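Long-range contacts in ZINC phosphodiesterase ELAC protein 1 (Homo sapiens, PDB 3ZWF), which acts as a zinc-dependent phosphodiesterase with tRNA 3'-processing endonuclease activity and removes 2',3'-cyclic phosphates from cleaved tRNAs during tRNA repair: residues A[53-58]-A[88-93]; A[60-65]-A[178-183]; A[249-254]-A[287-292]. One frame throughout, in Å; residues are numbered along the deposited sequence.

Overall arrangement
From the N terminus, interaction 1 comes first: it closes a loop through helix 69-79 by pairing neighbouring parallel strands, 53-57 and 89-94, in the sheet built mainly from the N-terminal half. Interaction 2 starts inside that loop, at 60-65, and ends far beyond it at 178-183, so the two cross along the chain; it brings the zinc-binding loop to the end of strand 171-179 in the other sheet. Interaction 3 follows in series, joining the loop after strand 245-249 to the turn between helices 281-286 and 292-301. Interactions 2 and 3, with centres about 10 Å apart, share both zinc ions and the phosphate, while Ile58 of interaction 1 packs on His65.

Interaction 1: residues A[53-58]-A[88-93]; sequences ITKIFI and PIEIYG
Strands 53-57 and 89-93 run parallel with Ile56 opposite Ile91, and four backbone hydrogen bonds link Thr54, Ile56 and Ile58 to Glu90 and Tyr92. Ile56 lies at the middle, giving its N to Glu90 O and taking Tyr92 N on its own O; Glu90 N to Thr54 O at 3.1 Å and Ile58 N to Tyr92 O at 2.8 Å extend the pattern at the two ends. Strand 53-57 is hydrogen-bonded on its far side to strand 29-33, which makes it an interior strand of the metallo-beta-lactamase fold.

The polar contacts gather on the face bearing Lys55. The lysine chain runs beside that of Glu90 and bends at its last torsion (chi4 -62°), bringing NZ to OE1 at 2.7 Å in a salt bridge. Tyr92 OH donates to the same OE1 at 2.8 Å, and the two donors reach it from opposite faces of the carboxylate plane. A water accepts from Lys55 NZ and donates to Thr54 O, while the lysine also makes a cation-pi contact with Phe166.

Aromatic packing continues along this face. The Phe57 and Tyr92 rings are near parallel, with planes at 9°, but slid so far that they barely overlap; Phe57 CE2 meets Tyr92 CD1 at 3.6 Å.

Apolar contacts fill the other face, where Ile56 CD1 approaches Ile89 CG2 at 4.2 Å and Ile56 CB approaches Ile91 CG1. Leu97 and Ile101 of helix 97-107 cover Ile91. One face thus mixes a charged pair with aromatic rings, while the other is aliphatic, and the ammonium and phenol gripping OE1 would probably keep Glu90 ionised.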
loop_
_atom_site.group_PDB
_atom_site.type_symbol
_atom_site.label_atom_id
_atom_site.label_comp_id
_atom_site.label_asym_id
_atom_site.label_seq_id
_atom_site.Cartn_x
_atom_site.Cartn_y
_atom_site.Cartn_z
ATOM N N ILE A 53 6.098 -9.621 -14.731
ATOM C CA ILE A 53 6.499 -8.205 -14.796
ATOM C C ILE A 53 8.012 -8.121 -14.817
ATOM O O ILE A 53 8.661 -8.621 -13.903
ATOM C CB ILE A 53 5.930 -7.397 -13.608
ATOM C CG1 ILE A 53 4.399 -7.262 -13.720
ATOM C CG2 ILE A 53 6.629 -6.033 -13.538
ATOM C CD1 ILE A 53 3.697 -6.682 -12.468
ATOM N N THR A 54 8.579 -7.493 -15.845
ATOM C CA THR A 54 10.040 -7.353 -15.957
ATOM C C THR A 54 10.562 -5.919 -15.756
ATOM O O THR A 54 11.750 -5.698 -15.485
ATOM C CB THR A 54 10.530 -7.837 -17.307
ATOM O OG1 THR A 54 9.849 -7.107 -18.338
ATOM C CG2 THR A 54 10.237 -9.312 -17.498
ATOM N N LYS A 55 9.665 -4.955 -15.909
ATOM C CA LYS A 55 9.996 -3.552 -15.736
ATOM C C LYS A 55 8.838 -2.804 -15.106
ATOM O O LYS A 55 7.681 -3.111 -15.364
ATOM C CB LYS A 55 10.355 -2.885 -17.083
ATOM C CG LYS A 55 11.497 -3.566 -17.839
ATOM C CD LYS A 55 11.940 -2.785 -19.075
ATOM C CE LYS A 55 12.819 -3.644 -19.992
ATOM N NZ LYS A 55 14.043 -4.064 -19.306
ATOM N N ILE A 56 9.194 -1.798 -14.318
ATOM C CA ILE A 56 8.259 -0.920 -13.655
ATOM C C ILE A 56 8.697 0.520 -13.822
ATOM O O ILE A 56 9.880 0.854 -13.634
ATOM C CB ILE A 56 8.155 -1.301 -12.116
ATOM C CG1 ILE A 56 7.731 -2.772 -11.999
ATOM C CG2 ILE A 56 7.166 -0.403 -11.392
ATOM C CD1 ILE A 56 7.754 -3.341 -10.593
ATOM N N PHE A 57 7.760 1.370 -14.197
ATOM C CA PHE A 57 7.997 2.768 -14.454
ATOM C C PHE A 57 7.082 3.594 -13.558
ATOM O O PHE A 57 5.864 3.469 -13.647
ATOM C CB PHE A 57 7.719 3.113 -15.946
ATOM C CG PHE A 57 8.494 2.274 -16.940
ATOM C CD1 PHE A 57 8.076 1.006 -17.316
ATOM C CD2 PHE A 57 9.662 2.782 -17.512
ATOM C CE1 PHE A 57 8.790 0.243 -18.201
ATOM C CE2 PHE A 57 10.379 2.022 -18.398
ATOM C CZ PHE A 57 9.948 0.762 -18.778
ATOM N N ILE A 58 7.669 4.490 -12.769
ATOM C CA ILE A 58 6.891 5.353 -11.853
ATOM C C ILE A 58 6.933 6.795 -12.286
ATOM O O ILE A 58 8.029 7.366 -12.489
ATOM C CB ILE A 58 7.439 5.237 -10.383
ATOM C CG1 ILE A 58 7.408 3.792 -9.880
ATOM C CG2 ILE A 58 6.655 6.160 -9.446
ATOM C CD1 ILE A 58 6.011 3.102 -9.841
ATOM N N PRO A 88 16.789 -9.777 -13.756
ATOM C CA PRO A 88 16.435 -8.746 -12.789
ATOM C C PRO A 88 15.252 -7.898 -13.262
ATOM O O PRO A 88 15.060 -7.725 -14.468
ATOM C CB PRO A 88 17.702 -7.895 -12.696
ATOM C CG PRO A 88 18.441 -8.150 -13.955
ATOM C CD PRO A 88 18.097 -9.540 -14.377
ATOM N N ILE A 89 14.475 -7.398 -12.304
ATOM C CA ILE A 89 13.426 -6.416 -12.569
ATOM C C ILE A 89 14.054 -5.002 -12.565
ATOM O O ILE A 89 14.740 -4.608 -11.638
ATOM C CB ILE A 89 12.247 -6.489 -11.559
ATOM C CG1 ILE A 89 11.525 -7.835 -11.689
ATOM C CG2 ILE A 89 11.247 -5.363 -11.828
ATOM C CD1 ILE A 89 10.369 -8.031 -10.723
ATOM N N GLU A 90 13.780 -4.244 -13.614
ATOM C CA GLU A 90 14.249 -2.858 -13.694
ATOM C C GLU A 90 13.162 -1.901 -13.304
ATOM O O GLU A 90 12.033 -1.973 -13.826
ATOM C CB GLU A 90 14.677 -2.517 -15.136
ATOM C CG GLU A 90 15.784 -3.368 -15.614
ATOM C CD GLU A 90 16.165 -3.068 -17.065
ATOM O OE1 GLU A 90 15.432 -2.342 -17.786
ATOM O OE2 GLU A 90 17.223 -3.578 -17.468
ATOM N N ILE A 91 13.493 -0.984 -12.406
ATOM C CA ILE A 91 12.545 -0.005 -11.933
ATOM C C ILE A 91 13.053 1.383 -12.280
ATOM O O ILE A 91 14.188 1.738 -11.943
ATOM C CB ILE A 91 12.326 -0.141 -10.404
ATOM C CG1 ILE A 91 11.869 -1.560 -10.081
ATOM C CG2 ILE A 91 11.320 0.920 -9.917
ATOM C CD1 ILE A 91 11.685 -1.853 -8.570
ATOM N N TYR A 92 12.229 2.151 -12.971
ATOM C CA TYR A 92 12.559 3.528 -13.330
ATOM C C TYR A 92 11.656 4.495 -12.609
ATOM O O TYR A 92 10.440 4.318 -12.620
ATOM C CB TYR A 92 12.383 3.711 -14.861
ATOM C CG TYR A 92 13.307 2.825 -15.669
ATOM C CD1 TYR A 92 12.943 1.522 -15.992
ATOM C CD2 TYR A 92 14.539 3.301 -16.161
ATOM C CE1 TYR A 92 13.799 0.701 -16.727
ATOM C CE2 TYR A 92 15.383 2.483 -16.877
ATOM C CZ TYR A 92 15.001 1.190 -17.171
ATOM O OH TYR A 92 15.886 0.386 -17.891
ATOM N N GLY A 93 12.204 5.512 -11.964
ATOM C CA GLY A 93 11.352 6.535 -11.353
ATOM C C GLY A 93 12.140 7.697 -10.811
ATOM O O GLY A 93 13.365 7.764 -11.010
HETATM O O HOH W 1 13.939 -5.931 -17.228
#

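Interaction 2: residues A[60-65]-A[178-183]; sequences HLHGDH and LFHRIP. With ZN (zinc ion), chain E; ZN (zinc ion), chain D; PO4 (phosphate ion), chain F.
The dinuclear zinc site of the metallo-beta-lactamase fold is assembled here, where the His-Leu-His-Gly-Asp-His motif of residues 60-65 (HxHxDH) faces the loop carrying His180. One zinc ion joins the segments: His60 NE2, His62 ND1 and His180 NE2 all bind it, the shortest of these bonds being His62 ND1 at 2.2 Å. The second takes Asp64 OD2 and His65 NE2 from the motif. A water and a phosphate, probably from the crystallisation liquor, bridge the pair, and Asp251 and His311 complete the site. Asp64 is probably the proton acceptor of the reaction.

Convergence on one metal sets the rings against each other. His180 turns its edge toward the face of His60 in an offset edge-to-face pair, with planes at 89°, whereas His62 and His180 meet rim to rim. Behind His180, ND1 is hydrogen-bonded to Gly288 O, which, with the metal on NE2, holds the ring from both nitrogens.

Arg181 bends at chi3 (-51°) to bring its guanidinium to both phosphate and histidine. Its NH1 donates to phosphate O1 at 2.8 Å, whereas the two NH2 bonds to the phosphate are weak; one guanidinium face lies over His62 CE1, with the group and the ring only 18° from parallel.

Ile182 supplies the apolar part of the contact. Its CG1 sits over a face of the His62 ring, 3.9 Å from the centroid, in a CH-pi contact. His109 of the second subunit packs on this isoleucine. Beside it, a water accepts from Leu61 N at 3.0 Å and donates to Pro183 O at 2.7 Å.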
loop_
_atom_site.group_PDB
_atom_site.type_symbol
_atom_site.label_atom_id
_atom_site.label_comp_id
_atom_site.label_asym_id
_atom_site.label_seq_id
_atom_site.Cartn_x
_atom_site.Cartn_y
_atom_site.Cartn_z
ATOM N N HIS A 60 5.693 9.665 -10.871
ATOM C CA HIS A 60 5.945 10.673 -9.860
ATOM C C HIS A 60 5.731 10.096 -8.479
ATOM O O HIS A 60 4.991 9.128 -8.351
ATOM C CB HIS A 60 5.141 11.943 -10.061
ATOM C CG HIS A 60 3.654 11.827 -9.853
ATOM N ND1 HIS A 60 2.813 11.098 -10.685
ATOM C CD2 HIS A 60 2.847 12.542 -9.039
ATOM C CE1 HIS A 60 1.563 11.275 -10.290
ATOM N NE2 HIS A 60 1.551 12.148 -9.295
ATOM N N LEU A 61 6.347 10.747 -7.499
ATOM C CA LEU A 61 6.296 10.244 -6.124
ATOM C C LEU A 61 5.121 10.805 -5.314
ATOM O O LEU A 61 5.325 11.333 -4.203
ATOM C CB LEU A 61 7.648 10.528 -5.440
ATOM C CG LEU A 61 8.843 9.808 -6.073
ATOM C CD1 LEU A 61 10.168 10.089 -5.346
ATOM C CD2 LEU A 61 8.566 8.292 -6.113
ATOM N N HIS A 62 3.902 10.640 -5.846
ATOM C CA HIS A 62 2.665 10.775 -5.071
ATOM C C HIS A 62 2.219 9.384 -4.737
ATOM O O HIS A 62 2.364 8.483 -5.525
ATOM C CB HIS A 62 1.591 11.526 -5.824
ATOM C CG HIS A 62 1.709 13.005 -5.696
ATOM N ND1 HIS A 62 1.119 13.867 -6.587
ATOM C CD2 HIS A 62 2.303 13.773 -4.754
ATOM C CE1 HIS A 62 1.345 15.106 -6.201
ATOM N NE2 HIS A 62 2.085 15.075 -5.095
ATOM N N GLY A 63 1.685 9.182 -3.533
ATOM C CA GLY A 63 1.440 7.846 -3.050
ATOM C C GLY A 63 0.515 6.960 -3.873
ATOM O O GLY A 63 0.709 5.736 -3.926
ATOM N N ASP A 64 -0.446 7.571 -4.564
ATOM C CA ASP A 64 -1.385 6.866 -5.432
ATOM C C ASP A 64 -0.731 6.327 -6.711
ATOM O O ASP A 64 -1.394 5.657 -7.503
ATOM C CB ASP A 64 -2.641 7.721 -5.827
ATOM C CG ASP A 64 -2.319 9.072 -6.355
ATOM O OD1 ASP A 64 -1.476 9.819 -5.776
ATOM O OD2 ASP A 64 -2.927 9.402 -7.394
ATOM N N HIS A 65 0.571 6.608 -6.861
ATOM C CA HIS A 65 1.362 6.064 -7.963
ATOM C C HIS A 65 2.509 5.140 -7.537
ATOM O O HIS A 65 3.195 4.599 -8.421
ATOM C CB HIS A 65 1.852 7.239 -8.845
ATOM C CG HIS A 65 0.722 8.086 -9.329
ATOM N ND1 HIS A 65 0.241 8.032 -10.625
ATOM C CD2 HIS A 65 -0.067 8.962 -8.671
ATOM C CE1 HIS A 65 -0.792 8.849 -10.724
ATOM N NE2 HIS A 65 -0.999 9.418 -9.553
ATOM N N LEU A 178 6.974 16.558 -17.273
ATOM C CA LEU A 178 5.646 17.130 -17.087
ATOM C C LEU A 178 5.622 18.112 -15.931
ATOM O O LEU A 178 6.541 18.132 -15.116
ATOM C CB LEU A 178 4.599 16.023 -16.823
ATOM C CG LEU A 178 4.581 14.877 -17.831
ATOM C CD1 LEU A 178 3.523 13.824 -17.503
ATOM C CD2 LEU A 178 4.262 15.413 -19.241
ATOM N N PHE A 179 4.608 18.967 -15.900
ATOM C CA PHE A 179 4.408 19.926 -14.823
ATOM C C PHE A 179 3.297 19.417 -13.913
ATOM O O PHE A 179 2.194 19.146 -14.376
ATOM C CB PHE A 179 4.017 21.294 -15.343
ATOM C CG PHE A 179 4.096 22.359 -14.302
ATOM C CD1 PHE A 179 3.009 22.631 -13.469
ATOM C CD2 PHE A 179 5.297 23.068 -14.100
ATOM C CE1 PHE A 179 3.119 23.584 -12.447
ATOM C CE2 PHE A 179 5.401 24.049 -13.092
ATOM C CZ PHE A 179 4.298 24.291 -12.260
ATOM N N HIS A 180 3.597 19.297 -12.620
ATOM C CA HIS A 180 2.632 18.837 -11.653
ATOM C C HIS A 180 2.950 19.509 -10.305
ATOM O O HIS A 180 3.871 20.336 -10.218
ATOM C CB HIS A 180 2.659 17.305 -11.642
ATOM C CG HIS A 180 1.616 16.646 -10.770
ATOM N ND1 HIS A 180 0.269 16.967 -10.796
ATOM C CD2 HIS A 180 1.746 15.642 -9.869
ATOM C CE1 HIS A 180 -0.372 16.206 -9.908
ATOM N NE2 HIS A 180 0.498 15.388 -9.348
ATOM N N ARG A 181 2.219 19.161 -9.246
ATOM C CA ARG A 181 2.494 19.709 -7.910
ATOM C C ARG A 181 3.876 19.305 -7.416
ATOM O O ARG A 181 4.547 20.044 -6.677
ATOM C CB ARG A 181 1.433 19.227 -6.876
ATOM C CG ARG A 181 0.038 19.637 -7.171
ATOM C CD ARG A 181 -0.882 19.540 -5.925
ATOM N NE ARG A 181 -0.851 18.259 -5.198
ATOM C CZ ARG A 181 -1.284 17.088 -5.682
ATOM N NH1 ARG A 181 -1.740 16.965 -6.937
ATOM N NH2 ARG A 181 -1.229 16.011 -4.912
ATOM N N ILE A 182 4.315 18.117 -7.832
ATOM C CA ILE A 182 5.715 17.684 -7.683
ATOM C C ILE A 182 6.136 17.269 -9.079
ATOM O O ILE A 182 5.268 17.127 -9.951
ATOM C CB ILE A 182 5.907 16.524 -6.677
ATOM C CG1 ILE A 182 5.172 15.260 -7.068
ATOM C CG2 ILE A 182 5.493 17.001 -5.267
ATOM C CD1 ILE A 182 5.581 14.068 -6.256
ATOM N N PRO A 183 7.450 17.089 -9.319
ATOM C CA PRO A 183 7.817 16.727 -10.683
ATOM C C PRO A 183 7.235 15.388 -11.129
ATOM O O PRO A 183 7.187 14.416 -10.355
ATOM C CB PRO A 183 9.330 16.677 -10.638
ATOM C CG PRO A 183 9.697 17.636 -9.496
ATOM C CD PRO A 183 8.626 17.380 -8.501
HETATM ZN ZN ZN E . -0.091 13.423 -8.322
HETATM ZN ZN ZN D . -2.400 10.948 -8.846
HETATM P P PO4 F . -3.202 13.595 -7.058
HETATM O O1 PO4 F . -1.968 14.318 -7.655
HETATM O O2 PO4 F . -2.703 13.127 -5.592
HETATM O O3 PO4 F . -3.491 12.333 -7.766
HETATM O O4 PO4 F . -4.264 14.626 -6.893
HETATM O O HOH W 2 8.122 12.983 -8.292
HETATM O O HOH W 3 -0.890 11.713 -7.492
#

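Interaction 3: residues A[249-254]-A[287-292]; sequences LGDCSG and HGHSTP. With ZN (zinc ion), chain E; ZN (zinc ion), chain D; PO4 (phosphate ion), chain F.
Asp251 and His289 meet at the phosphate edge of the zinc site, with Asp251 OD2 3.5 Å from His289 CE1 and close to the plane of the ring. The aspartate holds CG anti to its carbonyl carbon (chi1 -64°) and directs OD2 between the metals, bridging them at 2.2 Å from the zinc ion of chain D and 2.4 Å from that of chain E. Though the CB of His289 starts away from segment 249-254, its side chain turns back, bringing the CE1 edge of the imidazole to the Asp251 carboxylate. NE2 then donates to phosphate O4 at 2.6 Å, with an angle of 162° at the hydrogen. The other ring nitrogen, ND1, is hydrogen-bonded to Glu273 OE2, which also accepts from Cys252 N; the imidazole is therefore held through both nitrogens.

Gly288, just before this histidine, is the C-prime residue of a Schellman motif ending helix 281-286, and its positive phi favours glycine. The turn leads the chain out of the helix and sets His289 facing the zinc site of the metallo-beta-lactamase fold.

Further along, Ser290 OG lies anti to its own carbonyl carbon and donates to Cys252 O at 2.7 Å. The hydroxyl comes from above the carbonyl plane, 35° out of it, instead of along a lone pair. Ser253 passes close to His289, its CA making a CH...O contact with His289 O at 3.4 Å. The CB of Cys252 points away from segment 287-292, and its side chain packs on Leu178 of strand 171-179.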
loop_
_atom_site.group_PDB
_atom_site.type_symbol
_atom_site.label_atom_id
_atom_site.label_comp_id
_atom_site.label_asym_id
_atom_site.label_seq_id
_atom_site.Cartn_x
_atom_site.Cartn_y
_atom_site.Cartn_z
ATOM N N LEU A 249 1.363 9.285 -19.837
ATOM C CA LEU A 249 1.743 10.482 -19.091
ATOM C C LEU A 249 1.264 10.414 -17.638
ATOM O O LEU A 249 0.092 10.086 -17.397
ATOM C CB LEU A 249 1.189 11.745 -19.701
ATOM C CG LEU A 249 1.886 12.314 -20.939
ATOM C CD1 LEU A 249 1.762 11.376 -22.125
ATOM C CD2 LEU A 249 1.299 13.697 -21.232
ATOM N N GLY A 250 2.161 10.734 -16.710
ATOM C CA GLY A 250 1.775 10.935 -15.298
ATOM C C GLY A 250 0.865 12.141 -15.102
ATOM O O GLY A 250 0.576 12.918 -16.042
ATOM N N ASP A 251 0.404 12.305 -13.864
ATOM C CA ASP A 251 -0.403 13.462 -13.476
ATOM C C ASP A 251 0.321 14.722 -13.942
ATOM O O ASP A 251 1.529 14.860 -13.817
ATOM C CB ASP A 251 -0.535 13.598 -11.974
ATOM C CG ASP A 251 -1.291 12.429 -11.312
ATOM O OD1 ASP A 251 -1.719 11.477 -11.982
ATOM O OD2 ASP A 251 -1.416 12.470 -10.058
ATOM N N CYS A 252 -0.462 15.648 -14.470
ATOM C CA CYS A 252 0.087 16.903 -15.015
ATOM C C CYS A 252 -1.019 17.891 -15.366
ATOM O O CYS A 252 -2.149 17.513 -15.616
ATOM C CB CYS A 252 0.925 16.626 -16.267
ATOM S SG CYS A 252 0.056 16.047 -17.702
ATOM N N SER A 253 -0.596 19.149 -15.428
ATOM C CA SER A 253 -1.361 20.277 -15.949
ATOM C C SER A 253 -0.764 20.775 -17.271
ATOM O O SER A 253 -1.282 21.717 -17.883
ATOM C CB SER A 253 -1.330 21.415 -14.927
ATOM O OG SER A 253 -2.155 22.494 -15.314
ATOM N N GLY A 254 0.330 20.152 -17.686
ATOM C CA GLY A 254 1.010 20.505 -18.929
ATOM C C GLY A 254 2.360 19.806 -19.062
ATOM O O GLY A 254 2.804 19.077 -18.165
ATOM N N HIS A 287 -4.208 22.167 -8.797
ATOM C CA HIS A 287 -3.680 20.914 -8.264
ATOM C C HIS A 287 -2.752 20.162 -9.201
ATOM O O HIS A 287 -2.448 18.991 -8.950
ATOM C CB HIS A 287 -4.812 20.006 -7.814
ATOM C CG HIS A 287 -5.520 20.509 -6.601
ATOM N ND1 HIS A 287 -6.643 21.304 -6.671
ATOM C CD2 HIS A 287 -5.238 20.369 -5.283
ATOM C CE1 HIS A 287 -7.042 21.607 -5.449
ATOM N NE2 HIS A 287 -6.199 21.065 -4.590
ATOM N N GLY A 288 -2.315 20.825 -10.267
ATOM C CA GLY A 288 -1.398 20.202 -11.250
ATOM C C GLY A 288 -2.036 19.098 -12.076
ATOM O O GLY A 288 -1.372 18.128 -12.501
ATOM N N HIS A 289 -3.337 19.267 -12.330
ATOM C CA HIS A 289 -4.128 18.297 -13.059
ATOM C C HIS A 289 -4.657 18.886 -14.386
ATOM O O HIS A 289 -4.536 20.082 -14.639
ATOM C CB HIS A 289 -5.279 17.757 -12.194
ATOM C CG HIS A 289 -4.819 16.833 -11.102
ATOM N ND1 HIS A 289 -3.969 15.777 -11.338
ATOM C CD2 HIS A 289 -5.103 16.795 -9.773
ATOM C CE1 HIS A 289 -3.727 15.141 -10.200
ATOM N NE2 HIS A 289 -4.384 15.753 -9.225
ATOM N N SER A 290 -5.264 17.993 -15.150
ATOM C CA SER A 290 -5.880 18.305 -16.458
ATOM C C SER A 290 -7.362 17.957 -16.484
ATOM O O SER A 290 -7.890 17.152 -15.690
ATOM C CB SER A 290 -5.169 17.516 -17.542
ATOM O OG SER A 290 -3.848 17.967 -17.708
ATOM N N THR A 291 -8.034 18.570 -17.437
ATOM C CA THR A 291 -9.427 18.263 -17.718
ATOM C C THR A 291 -9.509 17.639 -19.135
ATOM O O THR A 291 -8.500 17.584 -19.851
ATOM C CB THR A 291 -10.284 19.525 -17.653
ATOM O OG1 THR A 291 -9.942 20.377 -18.743
ATOM C CG2 THR A 291 -10.101 20.254 -16.313
ATOM N N PRO A 292 -10.694 17.133 -19.533
ATOM C CA PRO A 292 -10.695 16.472 -20.833
ATOM C C PRO A 292 -10.319 17.378 -22.017
ATOM O O PRO A 292 -9.657 16.916 -22.935
ATOM C CB PRO A 292 -12.136 16.006 -20.974
ATOM C CG PRO A 292 -12.556 15.715 -19.553
ATOM C CD PRO A 292 -11.929 16.827 -18.769
HETATM ZN ZN ZN E . -0.091 13.423 -8.322
HETATM ZN ZN ZN D . -2.400 10.948 -8.846
HETATM P P PO4 F . -3.202 13.595 -7.058
HETATM O O1 PO4 F . -1.968 14.318 -7.655
HETATM O O2 PO4 F . -2.703 13.127 -5.592
HETATM O O3 PO4 F . -3.491 12.333 -7.766
HETATM O O4 PO4 F . -4.264 14.626 -6.893
HETATM O O HOH W 3 -0.890 11.713 -7.492
#